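Local coordinates for protein ferredoxin (Thermus aquaticus, PDB 1H98) that transfers electrons in a wide variety of metabolic reactions, carrying one [3Fe-4S] and one [4Fe-4S] cluster, at residues Y33-P36 / E37-I40; I54-E57 / E58-P61. All coordinates share one frame; numbering follows the deposited sequence.

Contact 1. Residues Y33-P36 / E37-I40. With SF4 (iron/sulfur cluster), chain B.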
ATOM      1  N   TYR A  33      -1.083   3.515  -3.723  1.00 11.65           N
ATOM      2  CA  TYR A  33      -2.039   2.654  -3.047  1.00 11.69           C
ATOM      3  C   TYR A  33      -1.988   1.279  -3.672  1.00 12.03           C
ATOM      4  O   TYR A  33      -1.503   1.119  -4.796  1.00 11.90           O
ATOM      5  CB  TYR A  33      -3.456   3.236  -3.138  1.00 12.00           C
ATOM      6  CG  TYR A  33      -4.034   3.232  -4.534  1.00 13.67           C
ATOM      7  CD1 TYR A  33      -4.794   2.154  -4.987  1.00 14.81           C
ATOM      8  CD2 TYR A  33      -3.813   4.298  -5.405  1.00 15.64           C
ATOM      9  CE1 TYR A  33      -5.315   2.135  -6.271  1.00 17.08           C
ATOM     10  CE2 TYR A  33      -4.333   4.290  -6.692  1.00 16.94           C
ATOM     11  CZ  TYR A  33      -5.081   3.206  -7.118  1.00 19.38           C
ATOM     12  OH  TYR A  33      -5.597   3.194  -8.398  1.00 23.06           O
ATOM     13  N   ILE A  34      -2.460   0.288  -2.925  1.00 11.68           N
ATOM     14  CA  ILE A  34      -2.491  -1.093  -3.385  1.00 10.94           C
ATOM     15  C   ILE A  34      -3.925  -1.458  -3.752  1.00 12.58           C
ATOM     16  O   ILE A  34      -4.846  -1.261  -2.951  1.00 13.15           O
ATOM     17  CB  ILE A  34      -1.960  -2.055  -2.285  1.00 10.95           C
ATOM     18  CG1 ILE A  34      -0.442  -1.884  -2.130  1.00 10.51           C
ATOM     19  CG2 ILE A  34      -2.301  -3.500  -2.626  1.00 11.10           C
ATOM     20  CD1 ILE A  34       0.152  -2.598  -0.925  1.00 11.07           C
ATOM     21  N   HIS A  35      -4.132  -1.941  -4.974  1.00 13.29           N
ATOM     22  CA  HIS A  35      -5.471  -2.337  -5.386  1.00 14.64           C
ATOM     23  C   HIS A  35      -5.801  -3.656  -4.675  1.00 15.10           C
ATOM     24  O   HIS A  35      -5.215  -4.695  -4.970  1.00 15.43           O
ATOM     25  CB  HIS A  35      -5.552  -2.496  -6.898  1.00 15.06           C
ATOM     26  CG  HIS A  35      -6.951  -2.597  -7.406  1.00 17.36           C
ATOM     27  ND1 HIS A  35      -7.481  -1.699  -8.307  1.00 20.86           N
ATOM     28  CD2 HIS A  35      -7.943  -3.473  -7.119  1.00 16.56           C
ATOM     29  CE1 HIS A  35      -8.742  -2.018  -8.552  1.00 19.74           C
ATOM     30  NE2 HIS A  35      -9.045  -3.092  -7.844  1.00 19.00           N
ATOM     31  N   PRO A  36      -6.801  -3.634  -3.779  1.00 17.46           N
ATOM     32  CA  PRO A  36      -7.262  -4.776  -2.979  1.00 20.48           C
ATOM     33  C   PRO A  36      -7.665  -6.019  -3.753  1.00 21.00           C
ATOM     34  O   PRO A  36      -7.392  -7.136  -3.311  1.00 23.02           O
ATOM     35  CB  PRO A  36      -8.460  -4.205  -2.216  1.00 22.36           C
ATOM     36  CG  PRO A  36      -8.198  -2.729  -2.192  1.00 24.53           C
ATOM     37  CD  PRO A  36      -7.686  -2.477  -3.575  1.00 18.49           C
ATOM     38  N   GLU A  37      -8.334  -5.821  -4.883  1.00 20.27           N
ATOM     39  CA  GLU A  37      -8.798  -6.931  -5.712  1.00 24.23           C
ATOM     40  C   GLU A  37      -7.702  -7.558  -6.570  1.00 23.32           C
ATOM     41  O   GLU A  37      -7.896  -8.633  -7.126  1.00 25.91           O
ATOM     42  CB  GLU A  37      -9.952  -6.478  -6.622  1.00 30.80           C
ATOM     43  CG  GLU A  37     -11.107  -5.748  -5.922  1.00 44.10           C
ATOM     44  CD  GLU A  37     -11.953  -6.645  -5.017  1.00 52.00           C
ATOM     45  OE1 GLU A  37     -12.640  -7.549  -5.543  1.00 57.61           O
ATOM     46  OE2 GLU A  37     -11.954  -6.432  -3.780  1.00 55.55           O
ATOM     47  N   GLU A  38      -6.570  -6.874  -6.708  1.00 19.26           N
ATOM     48  CA  GLU A  38      -5.473  -7.391  -7.526  1.00 18.01           C
ATOM     49  C   GLU A  38      -4.337  -7.988  -6.696  1.00 16.95           C
ATOM     50  O   GLU A  38      -3.657  -8.921  -7.139  1.00 17.89           O
ATOM     51  CB  GLU A  38      -4.920  -6.294  -8.445  1.00 15.66           C
ATOM     52  CG  GLU A  38      -5.929  -5.769  -9.453  1.00 16.46           C
ATOM     53  CD  GLU A  38      -5.379  -4.654 -10.338  1.00 18.89           C
ATOM     54  OE1 GLU A  38      -4.238  -4.196 -10.120  1.00 20.70           O
ATOM     55  OE2 GLU A  38      -6.102  -4.234 -11.264  1.00 21.80           O
ATOM     56  N   CYS A  39      -4.109  -7.415  -5.518  1.00 15.81           N
ATOM     57  CA  CYS A  39      -3.055  -7.869  -4.621  1.00 15.46           C
ATOM     58  C   CYS A  39      -3.181  -9.358  -4.272  1.00 17.15           C
ATOM     59  O   CYS A  39      -4.256  -9.823  -3.891  1.00 19.29           O
ATOM     60  CB  CYS A  39      -3.065  -7.022  -3.346  1.00 13.76           C
ATOM     61  SG  CYS A  39      -1.858  -7.525  -2.109  1.00 14.16           S
ATOM     62  N   ILE A  40      -2.082 -10.100  -4.405  1.00 16.99           N
ATOM     63  CA  ILE A  40      -2.069 -11.535  -4.103  1.00 18.23           C
ATOM     64  C   ILE A  40      -1.477 -11.844  -2.726  1.00 17.98           C
ATOM     65  O   ILE A  40      -1.265 -13.008  -2.380  1.00 17.24           O
ATOM     66  CB  ILE A  40      -1.305 -12.351  -5.180  1.00 18.08           C
ATOM     67  CG1 ILE A  40       0.153 -11.903  -5.261  1.00 18.15           C
ATOM     68  CG2 ILE A  40      -2.001 -12.222  -6.538  1.00 19.59           C
ATOM     69  CD1 ILE A  40       0.971 -12.707  -6.243  1.00 20.77           C
TER
HETATM   70 FE1  SF4 B 107       0.245  -7.292  -2.922  1.00 16.83          FE
HETATM   71 FE2  SF4 B 107       2.151  -6.595  -4.822  1.00 17.29          FE
HETATM   72 FE3  SF4 B 107       2.668  -6.206  -2.133  1.00 16.15          FE
HETATM   73 FE4  SF4 B 107       2.592  -8.746  -3.210  1.00 23.94          FE
HETATM   74  S1  SF4 B 107       4.127  -7.077  -3.714  1.00 22.27           S
HETATM   75  S2  SF4 B 107       1.591  -8.017  -1.187  1.00 22.42           S
HETATM   76  S3  SF4 B 107       0.904  -8.551  -4.759  1.00 22.33           S
HETATM   77  S4  SF4 B 107       1.009  -5.149  -3.401  1.00 21.08           S
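The Glu38 side chain lies extended over one face of the His35 ring, with its carboxylate stacked on the imidazole: the two planes lie 11° apart and CD sits 3.9 Å above the plane of the His35 ring, offset toward the rim. This is the turn of the bacterial ferredoxin fold that leaves strand 32-34 and delivers Cys39, first cysteine of the Cys-x-x-Cys-x-x-Cys run binding the [4Fe-4S] cluster. Glu38 also sends CG over the same ring in a CH-pi contact, and its OE1 is hydrogen-bonded to Tyr26 OH, which probably helps fix the rotation of the carboxylate. At the ring edge, in plane, CD2 of His35 meets Glu37 N at 3.3 Å.

The backbone reversal is a type I turn gripped through one carbonyl. His35 O takes Glu38 N at 3.1 Å, from above the carbonyl plane, and Cys39 N at 3.0 Å, nearly along the C=O axis. That second bond helps set the position of the Cys39 backbone. With SG anti to the backbone N (chi1 177°), Cys39 reaches the cluster, SG binding the iron FE1 at 2.3 Å. Ile34 lies alongside, its CG2 against Cys39 CB at 3.7 Å and its CD1 3.7 Å from cluster sulfur S4. One residue on, Ile40 N comes to 3.4 Å from sulfur S3.

Contact 2. Residues I54-E57 / E58-P61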
ATOM      1  N   ILE A  54       3.981  -0.063   4.388  1.00 13.26           N
ATOM      2  CA  ILE A  54       3.130  -1.179   3.990  1.00 12.40           C
ATOM      3  C   ILE A  54       2.901  -2.260   5.042  1.00 12.78           C
ATOM      4  O   ILE A  54       3.852  -2.789   5.620  1.00 12.57           O
ATOM      5  CB  ILE A  54       3.665  -1.813   2.690  1.00 11.67           C
ATOM      6  CG1 ILE A  54       3.896  -0.715   1.643  1.00 11.80           C
ATOM      7  CG2 ILE A  54       2.674  -2.829   2.154  1.00 12.52           C
ATOM      8  CD1 ILE A  54       4.520  -1.195   0.359  1.00 13.84           C
ATOM      9  N   TYR A  55       1.631  -2.597   5.251  1.00 13.45           N
ATOM     10  CA  TYR A  55       1.218  -3.606   6.225  1.00 13.71           C
ATOM     11  C   TYR A  55       0.158  -4.546   5.684  1.00 15.37           C
ATOM     12  O   TYR A  55      -0.631  -4.161   4.814  1.00 13.57           O
ATOM     13  CB  TYR A  55       0.558  -2.935   7.436  1.00 14.79           C
ATOM     14  CG  TYR A  55       1.484  -2.221   8.373  1.00 14.83           C
ATOM     15  CD1 TYR A  55       1.818  -0.881   8.172  1.00 15.77           C
ATOM     16  CD2 TYR A  55       2.035  -2.886   9.461  1.00 18.09           C
ATOM     17  CE1 TYR A  55       2.687  -0.222   9.032  1.00 18.38           C
ATOM     18  CE2 TYR A  55       2.903  -2.241  10.327  1.00 20.40           C
ATOM     19  CZ  TYR A  55       3.230  -0.910  10.109  1.00 20.13           C
ATOM     20  OH  TYR A  55       4.126  -0.288  10.952  1.00 20.80           O
ATOM     21  N   PRO A  56       0.177  -5.822   6.119  1.00 17.17           N
ATOM     22  CA  PRO A  56      -0.856  -6.752   5.651  1.00 16.95           C
ATOM     23  C   PRO A  56      -2.108  -6.149   6.291  1.00 13.88           C
ATOM     24  O   PRO A  56      -2.017  -5.579   7.383  1.00 14.37           O
ATOM     25  CB  PRO A  56      -0.479  -8.060   6.351  1.00 17.48           C
ATOM     26  CG  PRO A  56       1.006  -7.977   6.428  1.00 19.48           C
ATOM     27  CD  PRO A  56       1.247  -6.537   6.835  1.00 16.58           C
ATOM     28  N   GLU A  57      -3.261  -6.251   5.642  1.00 13.71           N
ATOM     29  CA  GLU A  57      -4.473  -5.658   6.198  1.00 15.41           C
ATOM     30  C   GLU A  57      -4.753  -6.034   7.655  1.00 17.17           C
ATOM     31  O   GLU A  57      -5.095  -5.180   8.477  1.00 16.35           O
ATOM     32  CB  GLU A  57      -5.681  -6.002   5.329  1.00 17.43           C
ATOM     33  CG  GLU A  57      -6.981  -5.409   5.849  1.00 20.67           C
ATOM     34  CD  GLU A  57      -8.109  -5.468   4.845  1.00 21.54           C
ATOM     35  OE1 GLU A  57      -7.853  -5.733   3.653  1.00 23.41           O
ATOM     36  OE2 GLU A  57      -9.261  -5.228   5.250  1.00 22.05           O
ATOM     37  N   GLU A  58      -4.525  -7.299   7.982  1.00 18.52           N
ATOM     38  CA  GLU A  58      -4.772  -7.818   9.325  1.00 22.10           C
ATOM     39  C   GLU A  58      -3.845  -7.194  10.366  1.00 22.34           C
ATOM     40  O   GLU A  58      -4.163  -7.185  11.554  1.00 22.81           O
ATOM     41  CB  GLU A  58      -4.578  -9.342   9.357  1.00 24.21           C
ATOM     42  CG  GLU A  58      -5.041 -10.094   8.107  1.00 33.59           C
ATOM     43  CD  GLU A  58      -4.019 -10.059   6.972  1.00 36.17           C
ATOM     44  OE1 GLU A  58      -4.243  -9.314   5.995  1.00 36.56           O
ATOM     45  OE2 GLU A  58      -2.994 -10.774   7.058  1.00 40.54           O
ATOM     46  N   ASP A  59      -2.718  -6.652   9.916  1.00 19.33           N
ATOM     47  CA  ASP A  59      -1.735  -6.072  10.816  1.00 18.77           C
ATOM     48  C   ASP A  59      -1.640  -4.553  10.784  1.00 18.18           C
ATOM     49  O   ASP A  59      -0.748  -3.973  11.407  1.00 18.51           O
ATOM     50  CB  ASP A  59      -0.360  -6.686  10.540  1.00 24.24           C
ATOM     51  CG  ASP A  59      -0.341  -8.204  10.724  1.00 30.01           C
ATOM     52  OD1 ASP A  59      -0.854  -8.699  11.755  1.00 32.80           O
ATOM     53  OD2 ASP A  59       0.199  -8.904   9.836  1.00 32.82           O
ATOM     54  N   VAL A  60      -2.545  -3.902  10.061  1.00 18.44           N
ATOM     55  CA  VAL A  60      -2.536  -2.442   9.986  1.00 18.91           C
ATOM     56  C   VAL A  60      -2.703  -1.866  11.399  1.00 20.46           C
ATOM     57  O   VAL A  60      -3.639  -2.240  12.119  1.00 19.52           O
ATOM     58  CB  VAL A  60      -3.669  -1.913   9.073  1.00 17.39           C
ATOM     59  CG1 VAL A  60      -3.791  -0.399   9.198  1.00 15.07           C
ATOM     60  CG2 VAL A  60      -3.396  -2.305   7.623  1.00 13.35           C
ATOM     61  N   PRO A  61      -1.777  -0.980  11.826  1.00 19.26           N
ATOM     62  CA  PRO A  61      -1.835  -0.361  13.159  1.00 19.98           C
ATOM     63  C   PRO A  61      -3.194   0.275  13.420  1.00 19.46           C
ATOM     64  O   PRO A  61      -3.754   0.936  12.545  1.00 19.65           O
ATOM     65  CB  PRO A  61      -0.724   0.693  13.097  1.00 19.79           C
ATOM     66  CG  PRO A  61       0.274   0.062  12.192  1.00 19.73           C
ATOM     67  CD  PRO A  61      -0.605  -0.489  11.082  1.00 17.82           C
TER
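This is a local turn contact at the end of strand 54-56, where the chain makes a short 3-10 turn and heads toward helix 66-74; a CH-pi contact of proline on tyrosine closes it. Pro61 CD sits almost squarely over the middle of the Tyr55 ring, 3.6 Å from the ring centroid and only 4° off its normal, while Pro61 CG reaches toward the hydroxyl-bearing end and meets Tyr55 CZ at 3.7 Å. The proline ring and the tyrosine cross at about a right angle. With CG anti to the carbonyl carbon (chi1 -74°), the Tyr55 ring is placed beside the Asp59-Pro61 backbone, and chi2 near a right angle (88°) turns its face to Pro61. Tyr55 CB also packs on Val60 CG2, 4.0 Å away.

Between Tyr55 and Pro61 the turn is tied by two backbone bonds: Asp59 N to Pro56 O at 2.8 Å, then Val60 N to Glu57 O at 3.3 Å. Asp59 leans back across Pro56, its OD2 3.6 Å from Pro56 CG.

Beyond the turn, Tyr55 pairs through its backbone with Val3 of strand 2-4 and its side chain touches Trp64, while Val60 is buried against Val3 and Cys5. A serine in place of Tyr55 would probably leave Pro61 without the ring face it rests on and open a gap between the strand and the 59-61 run.

The proline CD is bonded to the amide nitrogen, so its hydrogens are somewhat polarised; set over the electron-rich tyrosine face, they are likely to add a weak electrostatic attraction to dispersion, alongside the backbone bonds that tie the turn.

Overall arrangement
The two contacts follow one another along the chain, with their centres about 13 Å apart, and they meet through Ile34 CD1 and Ile54 CG2 at 4.0 Å. Both isoleucines are buried, each packing against a different cluster: Ile34 on the [4Fe-4S] cluster, with its side chain about 7 Å from the [3Fe-4S] cluster, which Ile54 touches. Contact 1 supplies a cysteine ligand directly; Ile54 apart, the turn of contact 2 stands further back, the Pro56 side chain being about 8 Å from the [4Fe-4S] cluster. Each turn follows a strand of a different two-stranded antiparallel sheet. Helix 66-74 relates to both, receiving the chain after 58-61 and touching Tyr33 and Pro36.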